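PDB 3CDD: prophage MuSo2, 43 kDa tail protein, which probably serves as the baseplate hub protein of a Mu-like phage tail, assembling as a trimer at the centre of the baseplate. Local coordinates for residues W19-E29 with L319-D329. Numbering follows the deposited sequence.
Sequences WTKIGITRSLE and LIASILFSEDD
Phe325 carries its ring beside its own backbone N (chi1 -67°), and Arg26, with CG likewise opposite its carbonyl carbon (chi1 -59°), meets that ring at the edge: Arg26 CG lies 4.0 Å from Phe325 CE1. The arginine bends further out, so that its guanidinium plane runs only 14° from the ring plane; this is edge contact through the methylenes, not a cation-pi stack, and the guanidinium is held by Asn300. One ring face is covered from within the strand, where Ile323 CG2 sits over the centre, 3.6 Å above the plane, and Trp290 meets the ring from outside the pair. On the same side of the sheet Ile22 and Glu327 lie side by side, CD1 of Ile22 3.4 Å from OE1 of Glu327. A water lies between OE1 of Glu327 and Trp19 O and can bridge them, though it has more acceptors in reach than protons; OE2 is held by a salt bridge with Arg332. The other side is lined by Thr25, Leu324, Ser27 and Ser322; Leu324 CD1 turns back across the pair to lie 3.7 Å from Thr25 OG1. Just past the last beta bridge, Ser27 with Ser322, Leu28 CD1 meets Leu319 CD2 at 3.9 Å, the two side chains crossing at about a right angle. Backbone bonds set this register: Ile22 with Glu327 and Ile24 with Phe325 each exchange two, Arg26 with Ile323 does the same, and Leu28 N adds a bond to Ala321 O at 2.7 Å. Strand 21-27 also pairs with 34-42, and 317-328 with 331-339, which makes this regular antiparallel pairing a seam between the N-terminal and fourth GpP-family regions, both of the phage-barrel clan, joined by the backbone hydrogen bonds of this strand pair.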
loop_
_atom_site.group_PDB
_atom_site.type_symbol
_atom_site.label_atom_id
_atom_site.label_comp_id
_atom_site.label_asym_id
_atom_site.label_seq_id
_atom_site.Cartn_x
_atom_site.Cartn_y
_atom_site.Cartn_z
ATOM N N TRP A 19 -4.509 -15.633 -27.906
ATOM C CA TRP A 19 -4.383 -15.289 -26.497
ATOM C C TRP A 19 -5.674 -15.623 -25.770
ATOM O O TRP A 19 -6.762 -15.568 -26.366
ATOM C CB TRP A 19 -4.039 -13.801 -26.352
ATOM C CG TRP A 19 -2.721 -13.436 -27.019
ATOM C CD1 TRP A 19 -2.547 -12.954 -28.293
ATOM C CD2 TRP A 19 -1.402 -13.564 -26.457
ATOM N NE1 TRP A 19 -1.200 -12.756 -28.551
ATOM C CE2 TRP A 19 -0.479 -13.118 -27.438
ATOM C CE3 TRP A 19 -0.910 -14.010 -25.219
ATOM C CZ2 TRP A 19 0.908 -13.108 -27.215
ATOM C CZ3 TRP A 19 0.472 -13.993 -24.995
ATOM C CH2 TRP A 19 1.362 -13.545 -25.990
ATOM N N THR A 20 -5.550 -15.999 -24.502
ATOM C CA THR A 20 -6.694 -16.398 -23.708
ATOM C C THR A 20 -7.190 -15.240 -22.826
ATOM O O THR A 20 -8.333 -15.261 -22.381
ATOM C CB THR A 20 -6.402 -17.655 -22.823
ATOM O OG1 THR A 20 -5.213 -17.444 -22.062
ATOM C CG2 THR A 20 -6.255 -18.919 -23.670
ATOM N N LYS A 21 -6.323 -14.245 -22.598
ATOM C CA LYS A 21 -6.710 -13.024 -21.895
ATOM C C LYS A 21 -5.911 -11.820 -22.413
ATOM O O LYS A 21 -4.679 -11.863 -22.487
ATOM C CB LYS A 21 -6.525 -13.191 -20.381
ATOM C CG LYS A 21 -7.255 -12.156 -19.521
ATOM C CD LYS A 21 -7.003 -12.448 -18.035
ATOM C CE LYS A 21 -5.535 -12.197 -17.658
ATOM N NZ LYS A 21 -5.272 -12.446 -16.187
ATOM N N ILE A 22 -6.616 -10.756 -22.795
ATOM C CA ILE A 22 -5.991 -9.541 -23.354
ATOM C C ILE A 22 -6.564 -8.357 -22.595
ATOM O O ILE A 22 -7.784 -8.297 -22.403
ATOM C CB ILE A 22 -6.330 -9.402 -24.862
ATOM C CG1 ILE A 22 -5.868 -10.648 -25.621
ATOM C CG2 ILE A 22 -5.741 -8.062 -25.484
ATOM C CD1 ILE A 22 -6.286 -10.705 -27.083
ATOM N N GLY A 23 -5.703 -7.446 -22.124
ATOM C CA GLY A 23 -6.139 -6.172 -21.551
ATOM C C GLY A 23 -5.282 -5.060 -22.136
ATOM O O GLY A 23 -4.056 -5.122 -22.065
ATOM N N ILE A 24 -5.886 -4.057 -22.774
ATOM C CA ILE A 24 -5.075 -2.920 -23.268
ATOM C C ILE A 24 -5.701 -1.623 -22.760
ATOM O O ILE A 24 -6.904 -1.401 -22.940
ATOM C CB ILE A 24 -4.924 -2.917 -24.809
ATOM C CG1 ILE A 24 -4.084 -4.098 -25.279
ATOM C CG2 ILE A 24 -4.246 -1.622 -25.301
ATOM C CD1 ILE A 24 -4.307 -4.490 -26.782
ATOM N N THR A 25 -4.914 -0.804 -22.072
ATOM C CA THR A 25 -5.392 0.511 -21.671
ATOM C C THR A 25 -4.842 1.595 -22.591
ATOM O O THR A 25 -3.640 1.645 -22.867
ATOM C CB THR A 25 -5.059 0.822 -20.184
ATOM O OG1 THR A 25 -5.649 -0.175 -19.366
ATOM C CG2 THR A 25 -5.659 2.179 -19.747
ATOM N N ARG A 26 -5.746 2.429 -23.090
ATOM C CA ARG A 26 -5.398 3.736 -23.627
ATOM C C ARG A 26 -5.945 4.794 -22.654
ATOM O O ARG A 26 -7.092 4.698 -22.189
ATOM C CB ARG A 26 -5.989 3.918 -25.031
ATOM C CG ARG A 26 -5.498 2.848 -26.053
ATOM C CD ARG A 26 -5.614 3.277 -27.525
ATOM N NE ARG A 26 -4.861 4.497 -27.792
ATOM C CZ ARG A 26 -5.366 5.592 -28.357
ATOM N NH1 ARG A 26 -4.589 6.654 -28.533
ATOM N NH2 ARG A 26 -6.639 5.621 -28.774
ATOM N N SER A 27 -5.146 5.803 -22.353
ATOM C CA SER A 27 -5.548 6.777 -21.338
ATOM C C SER A 27 -5.022 8.174 -21.585
ATOM O O SER A 27 -3.905 8.342 -22.054
ATOM C CB SER A 27 -5.067 6.328 -19.973
ATOM O OG SER A 27 -5.464 7.281 -19.012
ATOM N N LEU A 28 -5.815 9.177 -21.240
ATOM C CA LEU A 28 -5.372 10.575 -21.292
ATOM C C LEU A 28 -4.659 11.011 -20.015
ATOM O O LEU A 28 -4.053 12.084 -19.982
ATOM C CB LEU A 28 -6.559 11.517 -21.516
ATOM C CG LEU A 28 -7.136 11.845 -22.893
ATOM C CD1 LEU A 28 -8.281 12.842 -22.687
ATOM C CD2 LEU A 28 -6.083 12.425 -23.851
ATOM N N GLU A 29 -4.745 10.216 -18.953
ATOM C CA GLU A 29 -4.216 10.645 -17.656
ATOM C C GLU A 29 -3.037 9.810 -17.154
ATOM O O GLU A 29 -2.571 9.982 -16.024
ATOM C CB GLU A 29 -5.330 10.639 -16.603
ATOM C CG GLU A 29 -6.491 11.589 -16.909
ATOM C CD GLU A 29 -7.521 11.655 -15.776
ATOM O OE1 GLU A 29 -7.235 11.096 -14.678
ATOM O OE2 GLU A 29 -8.614 12.268 -15.983
ATOM N N LEU A 319 -16.397 13.549 -21.976
ATOM C CA LEU A 319 -15.146 13.287 -22.672
ATOM C C LEU A 319 -14.622 11.897 -22.306
ATOM O O LEU A 319 -14.551 11.554 -21.130
ATOM C CB LEU A 319 -14.099 14.355 -22.327
ATOM C CG LEU A 319 -12.823 14.243 -23.188
ATOM C CD1 LEU A 319 -13.035 14.865 -24.571
ATOM C CD2 LEU A 319 -11.596 14.821 -22.484
ATOM N N ILE A 320 -14.251 11.103 -23.304
ATOM C CA ILE A 320 -13.606 9.819 -23.007
ATOM C C ILE A 320 -12.169 10.055 -22.559
ATOM O O ILE A 320 -11.322 10.466 -23.354
ATOM C CB ILE A 320 -13.630 8.820 -24.193
ATOM C CG1 ILE A 320 -15.077 8.542 -24.631
ATOM C CG2 ILE A 320 -12.866 7.532 -23.804
ATOM C CD1 ILE A 320 -15.201 7.545 -25.773
ATOM N N ALA A 321 -11.899 9.753 -21.295
ATOM C CA ALA A 321 -10.577 9.930 -20.703
ATOM C C ALA A 321 -9.721 8.655 -20.761
ATOM O O ALA A 321 -8.490 8.719 -20.846
ATOM C CB ALA A 321 -10.699 10.413 -19.258
ATOM N N SER A 322 -10.359 7.495 -20.716
ATOM C CA SER A 322 -9.606 6.267 -20.719
ATOM C C SER A 322 -10.433 5.148 -21.293
ATOM O O SER A 322 -11.647 5.176 -21.184
ATOM C CB SER A 322 -9.257 5.923 -19.276
ATOM O OG SER A 322 -8.293 4.910 -19.262
ATOM N N ILE A 323 -9.775 4.135 -21.844
ATOM C CA ILE A 323 -10.469 2.966 -22.330
ATOM C C ILE A 323 -9.705 1.743 -21.908
ATOM O O ILE A 323 -8.493 1.683 -22.122
ATOM C CB ILE A 323 -10.589 2.964 -23.905
ATOM C CG1 ILE A 323 -11.364 4.178 -24.386
ATOM C CG2 ILE A 323 -11.344 1.749 -24.371
ATOM C CD1 ILE A 323 -11.094 4.482 -25.873
ATOM N N LEU A 324 -10.388 0.764 -21.302
ATOM C CA LEU A 324 -9.794 -0.576 -21.205
ATOM C C LEU A 324 -10.421 -1.517 -22.250
ATOM O O LEU A 324 -11.621 -1.818 -22.201
ATOM C CB LEU A 324 -9.898 -1.148 -19.780
ATOM C CG LEU A 324 -9.516 -2.631 -19.608
ATOM C CD1 LEU A 324 -8.047 -2.905 -19.947
ATOM C CD2 LEU A 324 -9.828 -3.031 -18.121
ATOM N N PHE A 325 -9.607 -1.934 -23.216
ATOM C CA PHE A 325 -10.022 -2.890 -24.203
ATOM C C PHE A 325 -9.661 -4.270 -23.667
ATOM O O PHE A 325 -8.487 -4.556 -23.426
ATOM C CB PHE A 325 -9.247 -2.707 -25.503
ATOM C CG PHE A 325 -9.534 -1.428 -26.242
ATOM C CD1 PHE A 325 -8.615 -0.382 -26.212
ATOM C CD2 PHE A 325 -10.682 -1.301 -27.039
ATOM C CE1 PHE A 325 -8.861 0.820 -26.926
ATOM C CE2 PHE A 325 -10.935 -0.112 -27.783
ATOM C CZ PHE A 325 -10.018 0.942 -27.724
ATOM N N SER A 326 -10.645 -5.142 -23.505
ATOM C CA SER A 326 -10.334 -6.468 -22.985
ATOM C C SER A 326 -10.957 -7.589 -23.802
ATOM O O SER A 326 -11.980 -7.390 -24.452
ATOM C CB SER A 326 -10.767 -6.572 -21.520
ATOM O OG SER A 326 -12.189 -6.566 -21.429
ATOM N N GLU A 327 -10.348 -8.769 -23.728
ATOM C CA GLU A 327 -10.903 -10.004 -24.298
ATOM C C GLU A 327 -10.584 -11.182 -23.388
ATOM O O GLU A 327 -9.472 -11.298 -22.892
ATOM C CB GLU A 327 -10.340 -10.275 -25.709
ATOM C CG GLU A 327 -11.114 -11.351 -26.530
ATOM C CD GLU A 327 -10.407 -11.752 -27.827
ATOM O OE1 GLU A 327 -9.225 -12.165 -27.771
ATOM O OE2 GLU A 327 -11.037 -11.680 -28.911
ATOM N N ASP A 328 -11.587 -12.026 -23.160
ATOM C CA ASP A 328 -11.442 -13.358 -22.588
ATOM C C ASP A 328 -12.393 -14.356 -23.305
ATOM O O ASP A 328 -12.888 -14.075 -24.408
ATOM C CB ASP A 328 -11.716 -13.320 -21.087
ATOM C CG ASP A 328 -13.116 -12.840 -20.762
ATOM O OD1 ASP A 328 -13.998 -12.878 -21.655
ATOM O OD2 ASP A 328 -13.340 -12.412 -19.606
ATOM N N ASP A 329 -12.645 -15.506 -22.673
ATOM C CA ASP A 329 -13.628 -16.496 -23.148
ATOM C C ASP A 329 -15.047 -15.934 -23.335
ATOM O O ASP A 329 -15.778 -16.378 -24.232
ATOM C CB ASP A 329 -13.728 -17.659 -22.155
ATOM C CG ASP A 329 -12.624 -18.657 -22.317
ATOM O OD1 ASP A 329 -12.210 -18.931 -23.456
ATOM O OD2 ASP A 329 -12.166 -19.182 -21.292
HETATM O O HOH W 1 -8.613 -13.613 -25.207
#